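Local coordinates for protein endo-alpha-(1->5)-L-arabinanase (Bacillus licheniformis, PDB 6B7K) that probably cleaves internal alpha-1,5-arabinofuranosidic linkages of arabinan, as a calcium-binding glycoside hydrolase of family 43, at residues Q80-I85 with P260-V265; S160-T165 with E192-T197. All blocks are in the same frame, centred on the assembly; numbering follows the deposited sequence.

Interaction 1. Residues Q80-I85 with P260-V265. With CA (calcium ion), chain F.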
loop_
_atom_site.group_PDB
_atom_site.type_symbol
_atom_site.label_atom_id
_atom_site.label_comp_id
_atom_site.label_asym_id
_atom_site.label_seq_id
_atom_site.Cartn_x
_atom_site.Cartn_y
_atom_site.Cartn_z
ATOM N N GLN A 80 -5.824 12.554 -2.096
ATOM C CA GLN A 80 -5.510 11.610 -1.036
ATOM C C GLN A 80 -4.574 10.533 -1.570
ATOM O O GLN A 80 -4.550 10.246 -2.769
ATOM C CB GLN A 80 -6.784 10.981 -0.467
ATOM C CG GLN A 80 -7.547 11.881 0.501
ATOM C CD GLN A 80 -8.072 13.150 -0.152
ATOM O OE1 GLN A 80 -9.018 13.113 -0.936
ATOM N NE2 GLN A 80 -7.457 14.281 0.170
ATOM N N TRP A 81 -3.796 9.941 -0.667
ATOM C CA TRP A 81 -2.698 9.069 -1.054
ATOM C C TRP A 81 -2.978 7.620 -0.683
ATOM O O TRP A 81 -3.790 7.321 0.198
ATOM C CB TRP A 81 -1.382 9.473 -0.380
ATOM C CG TRP A 81 -1.083 10.931 -0.272
ATOM C CD1 TRP A 81 -1.714 11.967 -0.898
ATOM C CD2 TRP A 81 -0.048 11.513 0.524
ATOM N NE1 TRP A 81 -1.138 13.161 -0.532
ATOM C CE2 TRP A 81 -0.111 12.907 0.339
ATOM C CE3 TRP A 81 0.926 10.989 1.376
ATOM C CZ2 TRP A 81 0.765 13.778 0.977
ATOM C CZ3 TRP A 81 1.788 11.852 2.005
ATOM C CH2 TRP A 81 1.704 13.229 1.805
ATOM N N ALA A 82 -2.259 6.728 -1.371
ATOM C CA ALA A 82 -2.037 5.329 -1.019
ATOM C C ALA A 82 -3.288 4.628 -0.509
ATOM O O ALA A 82 -3.387 4.339 0.691
ATOM C CB ALA A 82 -0.932 5.232 0.034
ATOM N N PRO A 83 -4.254 4.334 -1.370
ATOM C CA PRO A 83 -5.427 3.579 -0.932
ATOM C C PRO A 83 -5.136 2.087 -0.869
ATOM O O PRO A 83 -4.221 1.572 -1.513
ATOM C CB PRO A 83 -6.467 3.893 -2.011
ATOM C CG PRO A 83 -5.655 4.118 -3.229
ATOM C CD PRO A 83 -4.362 4.748 -2.781
ATOM N N ASP A 84 -5.935 1.398 -0.057
ATOM C CA ASP A 84 -5.890 -0.057 0.039
ATOM C C ASP A 84 -7.308 -0.593 -0.069
ATOM O O ASP A 84 -8.186 -0.186 0.697
ATOM C CB ASP A 84 -5.240 -0.521 1.344
ATOM C CG ASP A 84 -5.183 -2.031 1.451
ATOM O OD1 ASP A 84 -4.627 -2.669 0.532
ATOM O OD2 ASP A 84 -5.696 -2.585 2.447
ATOM N N ILE A 85 -7.526 -1.507 -1.008
ATOM C CA ILE A 85 -8.843 -2.055 -1.290
ATOM C C ILE A 85 -8.809 -3.563 -1.086
ATOM O O ILE A 85 -7.866 -4.240 -1.512
ATOM C CB ILE A 85 -9.297 -1.698 -2.723
ATOM C CG1 ILE A 85 -10.684 -2.275 -3.016
ATOM C CG2 ILE A 85 -8.258 -2.155 -3.742
ATOM C CD1 ILE A 85 -11.779 -1.698 -2.143
ATOM N N PRO A 260 10.871 1.184 -8.807
ATOM C CA PRO A 260 9.584 0.549 -8.509
ATOM C C PRO A 260 9.283 0.619 -7.023
ATOM O O PRO A 260 10.185 0.607 -6.182
ATOM C CB PRO A 260 9.788 -0.903 -8.964
ATOM C CG PRO A 260 11.070 -0.905 -9.758
ATOM C CD PRO A 260 11.891 0.190 -9.175
ATOM N N GLY A 261 8.000 0.692 -6.692
ATOM C CA GLY A 261 7.641 0.748 -5.290
ATOM C C GLY A 261 6.147 0.851 -5.079
ATOM O O GLY A 261 5.349 0.670 -6.001
ATOM N N HIS A 262 5.800 1.191 -3.833
ATOM C CA HIS A 262 4.459 1.076 -3.267
ATOM C C HIS A 262 3.693 -0.085 -3.878
ATOM O O HIS A 262 2.694 0.109 -4.579
ATOM C CB HIS A 262 3.667 2.371 -3.424
ATOM C CG HIS A 262 2.575 2.511 -2.411
ATOM N ND1 HIS A 262 1.480 1.673 -2.380
ATOM C CD2 HIS A 262 2.424 3.368 -1.373
ATOM C CE1 HIS A 262 0.695 2.015 -1.375
ATOM N NE2 HIS A 262 1.246 3.039 -0.747
ATOM N N GLN A 263 4.161 -1.296 -3.609
ATOM C CA GLN A 263 3.584 -2.503 -4.165
ATOM C C GLN A 263 2.395 -2.969 -3.330
ATOM O O GLN A 263 2.111 -2.453 -2.245
ATOM C CB GLN A 263 4.633 -3.610 -4.239
ATOM C CG GLN A 263 4.926 -4.266 -2.895
ATOM C CD GLN A 263 5.432 -3.284 -1.854
ATOM O OE1 GLN A 263 6.262 -2.423 -2.146
ATOM N NE2 GLN A 263 4.919 -3.399 -0.636
ATOM N N ASP A 264 1.691 -3.962 -3.864
ATOM C CA ASP A 264 0.646 -4.662 -3.134
ATOM C C ASP A 264 0.431 -6.001 -3.820
ATOM O O ASP A 264 0.664 -6.136 -5.025
ATOM C CB ASP A 264 -0.658 -3.856 -3.081
ATOM C CG ASP A 264 -1.536 -4.245 -1.905
ATOM O OD1 ASP A 264 -1.227 -5.251 -1.233
ATOM O OD2 ASP A 264 -2.528 -3.537 -1.643
ATOM N N VAL A 265 -0.001 -6.991 -3.043
ATOM C CA VAL A 265 -0.191 -8.350 -3.535
ATOM C C VAL A 265 -1.665 -8.718 -3.428
ATOM O O VAL A 265 -2.347 -8.332 -2.472
ATOM C CB VAL A 265 0.686 -9.364 -2.769
ATOM C CG1 VAL A 265 2.157 -9.120 -3.067
ATOM C CG2 VAL A 265 0.423 -9.278 -1.273
HETATM CA CA CA F . -3.374 -4.755 0.386
HETATM O O HOH W 1 -3.473 -7.235 -0.425
#
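Asp84 and Asp264 meet over a calcium ion at the heart of a five-bladed beta-propeller, each carried by the innermost strand of its own blade. Their side chains cross at about a right angle, the two carboxylate planes turned 35° apart, and the metal sits between them. Asp84 gives one oxygen, OD1, at 2.4 Å from the calcium. Asp264 takes the ion with both, OD1 at 2.7 Å and OD2 at 2.5 Å. The nearest oxygens of the pair, Asp84 OD1 and Asp264 OD2, lie 3.1 Å apart, a closeness that the shared cation would offset. With CG anti to the backbone N in both residues, the carboxylates reach into the central channel, where Asp142 adds a ligand from a third blade. Second partners steady the acids: Leu143 N bonds to Asp84 OD2, and Ser25 OG to Asp264 OD2.

Two residues earlier in each segment, with His262 at a corner of its chain, the Ala82 methyl meets the His262 ring obliquely, CB 3.2 Å from NE2. This imidazole, predicted to matter for substrate recognition, also lies close to a second calcium ion and to Asp23, the predicted proton acceptor. An alanine in place of His262 would probably leave the Ala82 methyl without its imidazole neighbour and open a gap between the two segments beside Asp23.

A water bound to the first calcium donates a hydrogen bond to Val265 O, 2.6 Å away. Val265 N in turn bonds to Asp264 OD1 at 2.8 Å, meeting that oxygen on its anti side, 30° out of the carboxylate plane.

Interaction 2. Residues S160-T165 with E192-T197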
loop_
_atom_site.group_PDB
_atom_site.type_symbol
_atom_site.label_atom_id
_atom_site.label_comp_id
_atom_site.label_asym_id
_atom_site.label_seq_id
_atom_site.Cartn_x
_atom_site.Cartn_y
_atom_site.Cartn_z
ATOM N N SER A 160 9.905 6.186 12.803
ATOM C CA SER A 160 10.230 4.897 13.407
ATOM C C SER A 160 10.031 3.731 12.445
ATOM O O SER A 160 10.654 2.681 12.632
ATOM C CB SER A 160 9.400 4.686 14.676
ATOM O OG SER A 160 8.055 5.088 14.484
ATOM N N GLY A 161 9.177 3.879 11.429
ATOM C CA GLY A 161 9.065 2.904 10.361
ATOM C C GLY A 161 7.655 2.333 10.260
ATOM O O GLY A 161 6.663 3.063 10.356
ATOM N N ILE A 162 7.584 1.021 10.058
ATOM C CA ILE A 162 6.330 0.331 9.787
ATOM C C ILE A 162 5.689 -0.088 11.102
ATOM O O ILE A 162 6.333 -0.717 11.950
ATOM C CB ILE A 162 6.563 -0.885 8.877
ATOM C CG1 ILE A 162 7.216 -0.449 7.559
ATOM C CG2 ILE A 162 5.255 -1.632 8.635
ATOM C CD1 ILE A 162 6.491 0.677 6.844
ATOM N N LYS A 163 4.415 0.252 11.265
ATOM C CA LYS A 163 3.642 -0.095 12.446
ATOM C C LYS A 163 2.540 -1.080 12.073
ATOM O O LYS A 163 2.015 -1.058 10.956
ATOM C CB LYS A 163 3.032 1.155 13.087
ATOM C CG LYS A 163 4.063 2.195 13.493
ATOM C CD LYS A 163 4.904 1.694 14.656
ATOM C CE LYS A 163 6.135 2.557 14.871
ATOM N NZ LYS A 163 7.164 2.330 13.816
ATOM N N LEU A 164 2.196 -1.945 13.024
ATOM C CA LEU A 164 1.175 -2.964 12.832
ATOM C C LEU A 164 0.241 -2.953 14.028
ATOM O O LEU A 164 0.700 -2.892 15.174
ATOM C CB LEU A 164 1.801 -4.352 12.656
ATOM C CG LEU A 164 0.852 -5.551 12.617
ATOM C CD1 LEU A 164 -0.133 -5.425 11.463
ATOM C CD2 LEU A 164 1.629 -6.855 12.520
ATOM N N THR A 165 -1.064 -3.005 13.766
ATOM C CA THR A 165 -2.059 -3.042 14.827
ATOM C C THR A 165 -3.147 -4.041 14.471
ATOM O O THR A 165 -3.389 -4.329 13.296
ATOM C CB THR A 165 -2.696 -1.672 15.079
ATOM O OG1 THR A 165 -3.676 -1.791 16.119
ATOM C CG2 THR A 165 -3.366 -1.158 13.819
ATOM N N GLU A 192 8.556 2.443 3.656
ATOM C CA GLU A 192 7.148 2.821 3.674
ATOM C C GLU A 192 6.369 1.803 2.847
ATOM O O GLU A 192 6.918 0.790 2.401
ATOM C CB GLU A 192 6.957 4.251 3.153
ATOM C CG GLU A 192 7.390 4.461 1.707
ATOM C CD GLU A 192 7.349 5.920 1.283
ATOM O OE1 GLU A 192 6.958 6.773 2.106
ATOM O OE2 GLU A 192 7.711 6.215 0.124
ATOM N N ALA A 193 5.082 2.078 2.652
ATOM C CA ALA A 193 4.213 1.287 1.788
ATOM C C ALA A 193 4.204 -0.207 2.129
ATOM O O ALA A 193 4.473 -1.047 1.265
ATOM C CB ALA A 193 4.596 1.497 0.330
ATOM N N PRO A 194 3.874 -0.572 3.366
ATOM C CA PRO A 194 3.916 -1.985 3.741
ATOM C C PRO A 194 2.656 -2.723 3.325
ATOM O O PRO A 194 1.557 -2.168 3.302
ATOM C CB PRO A 194 4.035 -1.930 5.266
ATOM C CG PRO A 194 3.243 -0.712 5.627
ATOM C CD PRO A 194 3.419 0.273 4.487
ATOM N N ASN A 195 2.831 -3.997 2.981
ATOM C CA ASN A 195 1.692 -4.887 2.798
ATOM C C ASN A 195 2.098 -6.284 3.245
ATOM O O ASN A 195 3.198 -6.746 2.927
ATOM C CB ASN A 195 1.189 -4.884 1.343
ATOM C CG ASN A 195 2.178 -5.488 0.372
ATOM O OD1 ASN A 195 3.005 -4.785 -0.211
ATOM N ND2 ASN A 195 2.087 -6.798 0.178
ATOM N N ILE A 196 1.218 -6.938 4.002
ATOM C CA ILE A 196 1.496 -8.232 4.615
ATOM C C ILE A 196 0.542 -9.264 4.035
ATOM O O ILE A 196 -0.635 -8.971 3.801
ATOM C CB ILE A 196 1.356 -8.174 6.151
ATOM C CG1 ILE A 196 2.071 -6.946 6.711
ATOM C CG2 ILE A 196 1.895 -9.445 6.785
ATOM C CD1 ILE A 196 1.934 -6.800 8.207
ATOM N N THR A 197 1.049 -10.475 3.810
ATOM C CA THR A 197 0.226 -11.578 3.341
ATOM C C THR A 197 0.695 -12.875 3.984
ATOM O O THR A 197 1.883 -13.054 4.264
ATOM C CB THR A 197 0.265 -11.712 1.811
ATOM O OG1 THR A 197 -0.483 -12.870 1.413
ATOM C CG2 THR A 197 1.696 -11.839 1.319
#
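Ile162 lies against Pro194 where two neighbouring blades of the propeller face each other. The strand carrying Ile162 is the third of its blade, while 192-197 belongs to the innermost strand of the next. Their segments run in roughly the same direction, 38° apart, with axes 8.4 Å from one another at closest approach; the strands belong to separate sheets and meet through side chains.

Apolar packing makes the contact. Ile162 reaches the proline with both branches: CG2 sits 3.6 Å from Pro194 CB, and CD1 is 3.7 Å from Pro194 CG. Its chi1 of -58° sets CG2 anti to the backbone N, and chi2 of -52° folds CD1 round, so that both methyls bear on the ring's CB and CG from one side. Further along, Leu164 and Ile196 meet more lightly, methyl to methyl, with CD1 of Leu164 4.1 Å from CD1 of Ile196. Ile181 of strand 177-182 touches both Ile162 and Ile196, adding to the seam between blades, and Leu205 of strand 202-209 backs Pro194 and Ile196.

A side chain also meets backbone. Ile162 CD1 rests 3.9 Å from the CA of Glu192, the predicted proton donor, whose CB points away from Ile162.

The one side-chain hydrogen bond inside either segment is the weak one from Lys163 NZ to Ser160 OG, 3.0 Å; Ser160 OG also bonds to Gln135 O.

Branched aliphatic groups and a proline ring thus join the blades by van der Waals contact and burial of apolar surface, which sets few directional demands. The apolar contact reaches the Glu192 backbone, while a bond from Ser157 OG to OE1 and a weak one from Tyr220 OH to OE2 hold its carboxylate.

In the fold
Interaction 2 is nested within the chain loop closed by interaction 1, and their centres lie about 12 Å apart. The innermost strands 191-199 and 257-266 link them. Gln263 NE2 probably hydrogen-bonds to Ala193 O at 3.1 Å, and His262 CD2 packs on Ala193 CB at 3.3 Å. Thus segment 192-197 turns its other side chains, Ala193 and Asn195, to strand 257-266, which carries one half of interaction 1. Residues predicted for catalysis and substrate recognition gather here: His262 stands beside Asp23, and the nearest side-chain atoms of Glu192 and Asp140 are about 4 Å apart. The Pro194 side chain comes within about 6 Å, nearest atoms, of the second calcium, beside His262.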